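Local coordinates for protein thiamine pyrophosphokinase (PDB 1IG0) that transfers a pyrophosphate group from ATP to thiamine, making thiamine diphosphate as the only yeast enzyme able to do so, at residues B[11-16]-B[291-296]. Numbering follows the deposited sequence.
Sequences RIKIGT and VGDNCC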
loop_
_atom_site.group_PDB
_atom_site.type_symbol
_atom_site.label_atom_id
_atom_site.label_comp_id
_atom_site.label_asym_id
_atom_site.label_seq_id
_atom_site.Cartn_x
_atom_site.Cartn_y
_atom_site.Cartn_z
ATOM N N ARG B 11 9.359 27.174 -7.645
ATOM C CA ARG B 11 9.414 26.980 -9.093
ATOM C C ARG B 11 10.788 27.253 -9.701
ATOM O O ARG B 11 11.375 28.313 -9.485
ATOM C CB ARG B 11 8.371 27.865 -9.786
ATOM C CG ARG B 11 6.921 27.430 -9.590
ATOM C CD ARG B 11 6.578 26.226 -10.457
ATOM N NE ARG B 11 5.178 25.824 -10.327
ATOM C CZ ARG B 11 4.664 25.228 -9.256
ATOM N NH1 ARG B 11 5.430 24.950 -8.210
ATOM N NH2 ARG B 11 3.376 24.913 -9.229
ATOM N N ILE B 12 11.291 26.289 -10.467
ATOM C CA ILE B 12 12.586 26.425 -11.128
ATOM C C ILE B 12 12.491 25.842 -12.533
ATOM O O ILE B 12 11.465 25.281 -12.924
ATOM C CB ILE B 12 13.706 25.642 -10.396
ATOM C CG1 ILE B 12 13.467 24.133 -10.543
ATOM C CG2 ILE B 12 13.749 26.029 -8.925
ATOM C CD1 ILE B 12 14.626 23.267 -10.068
ATOM N N LYS B 13 13.574 25.988 -13.287
ATOM C CA LYS B 13 13.673 25.444 -14.632
ATOM C C LYS B 13 14.908 24.557 -14.594
ATOM O O LYS B 13 15.967 24.967 -14.127
ATOM C CB LYS B 13 13.883 26.547 -15.673
ATOM C CG LYS B 13 12.619 27.272 -16.126
ATOM C CD LYS B 13 12.945 28.224 -17.279
ATOM C CE LYS B 13 11.699 28.831 -17.906
ATOM N NZ LYS B 13 10.899 29.617 -16.932
ATOM N N ILE B 14 14.766 23.332 -15.065
ATOM C CA ILE B 14 15.886 22.423 -15.074
ATOM C C ILE B 14 16.503 22.538 -16.438
ATOM O O ILE B 14 15.941 23.157 -17.348
ATOM C CB ILE B 14 15.455 20.961 -14.820
ATOM C CG1 ILE B 14 14.689 20.387 -16.031
ATOM C CG2 ILE B 14 14.572 20.902 -13.590
ATOM C CD1 ILE B 14 14.244 18.956 -15.849
ATOM N N GLY B 15 17.688 21.984 -16.605
ATOM C CA GLY B 15 18.280 22.094 -17.934
ATOM C C GLY B 15 18.576 20.737 -18.600
ATOM O O GLY B 15 18.063 19.732 -18.205
ATOM N N THR B 16 19.460 20.684 -19.577
ATOM C CA THR B 16 19.907 19.471 -20.229
ATOM C C THR B 16 21.430 19.529 -20.043
ATOM O O THR B 16 22.208 18.940 -20.791
ATOM C CB THR B 16 19.509 19.503 -21.719
ATOM O OG1 THR B 16 19.596 20.835 -22.232
ATOM C CG2 THR B 16 18.112 18.990 -21.926
ATOM N N VAL B 291 8.590 21.027 -8.760
ATOM C CA VAL B 291 8.825 22.466 -8.713
ATOM C C VAL B 291 9.282 22.928 -10.088
ATOM O O VAL B 291 9.324 24.123 -10.374
ATOM C CB VAL B 291 9.885 22.857 -7.658
ATOM C CG1 VAL B 291 9.361 22.540 -6.271
ATOM C CG2 VAL B 291 11.197 22.133 -7.926
ATOM N N GLY B 292 9.630 21.966 -10.939
ATOM C CA GLY B 292 10.047 22.300 -12.286
ATOM C C GLY B 292 8.843 22.864 -13.014
ATOM O O GLY B 292 7.754 22.295 -12.945
ATOM N N ASP B 293 9.030 23.989 -13.697
ATOM C CA ASP B 293 7.947 24.635 -14.434
ATOM C C ASP B 293 7.123 23.673 -15.281
ATOM O O ASP B 293 5.895 23.643 -15.185
ATOM C CB ASP B 293 8.508 25.723 -15.354
ATOM C CG ASP B 293 8.626 27.067 -14.673
ATOM O OD1 ASP B 293 9.209 27.984 -15.290
ATOM O OD2 ASP B 293 8.132 27.214 -13.535
ATOM N N ASN B 294 7.805 22.883 -16.104
ATOM C CA ASN B 294 7.124 21.959 -17.002
ATOM C C ASN B 294 7.663 20.531 -17.012
ATOM O O ASN B 294 7.177 19.698 -17.779
ATOM C CB ASN B 294 7.190 22.501 -18.426
ATOM C CG ASN B 294 8.617 22.680 -18.905
ATOM O OD1 ASN B 294 9.299 23.629 -18.517
ATOM N ND2 ASN B 294 9.083 21.755 -19.736
ATOM N N CYS B 295 8.664 20.241 -16.190
ATOM C CA CYS B 295 9.213 18.891 -16.164
ATOM C C CYS B 295 10.109 18.606 -14.966
ATOM O O CYS B 295 10.664 19.518 -14.352
ATOM C CB CYS B 295 9.980 18.606 -17.462
ATOM S SG CYS B 295 11.384 19.697 -17.780
ATOM N N CYS B 296 10.231 17.323 -14.645
ATOM C CA CYS B 296 11.047 16.856 -13.534
ATOM C C CYS B 296 11.905 15.691 -14.017
ATOM O O CYS B 296 11.422 14.812 -14.732
ATOM C CB CYS B 296 10.145 16.403 -12.385
ATOM S SG CYS B 296 11.021 15.684 -10.989
#
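The backbone carbonyl of Ile12 is gripped by the turn that follows Gly292: Asp293 N donates to Ile12 O at 2.9 Å, arriving nearly in line with the C=O bond (177° at the oxygen), while the CA-H of Gly292 makes a longer contact with the same oxygen. At the same residue, Ile12 N gives its hydrogen to Val291 O, two residues before Asp293, again at 2.9 Å, but this donor stands above the carbonyl plane, 41° out of it. Val291 O also takes a CA-H contact from Arg11 CA at 3.1 Å. The two N-H...O bonds, both made by Ile12 to the residues flanking Gly292, frame a single parallel beta bridge, Ile12 with Gly292, that does not extend into a regular ladder. It fastens the long connection between strands 4-7 and 23-26 to the turn entering strand 295-300, within the vitamin B1 binding domain of the thiamine pyrophosphokinase family; the Val291 side chain lies about 10 Å from bound thiamine.

The charge partner of the Asp293 carboxylate is Lys13, whose chain is extended up to a final bend (chi4 60°) that sets NZ 2.9 Å from OD1 in a salt bridge. OD2 is approached instead by the aliphatic part of Arg11, CD lying 3.6 Å away, whereas the guanidinium is carried past it, bonded through Arg11 NH2 to Asn245 OD1. Ile12 CG1 rests against Val291 CG2 at 4.0 Å. Ile14, its CB directed toward the other segment, brings CD1 to Cys295 SG, 3.5 Å away, and both side chains also touch Leu236 of the neighbouring strand 235-238.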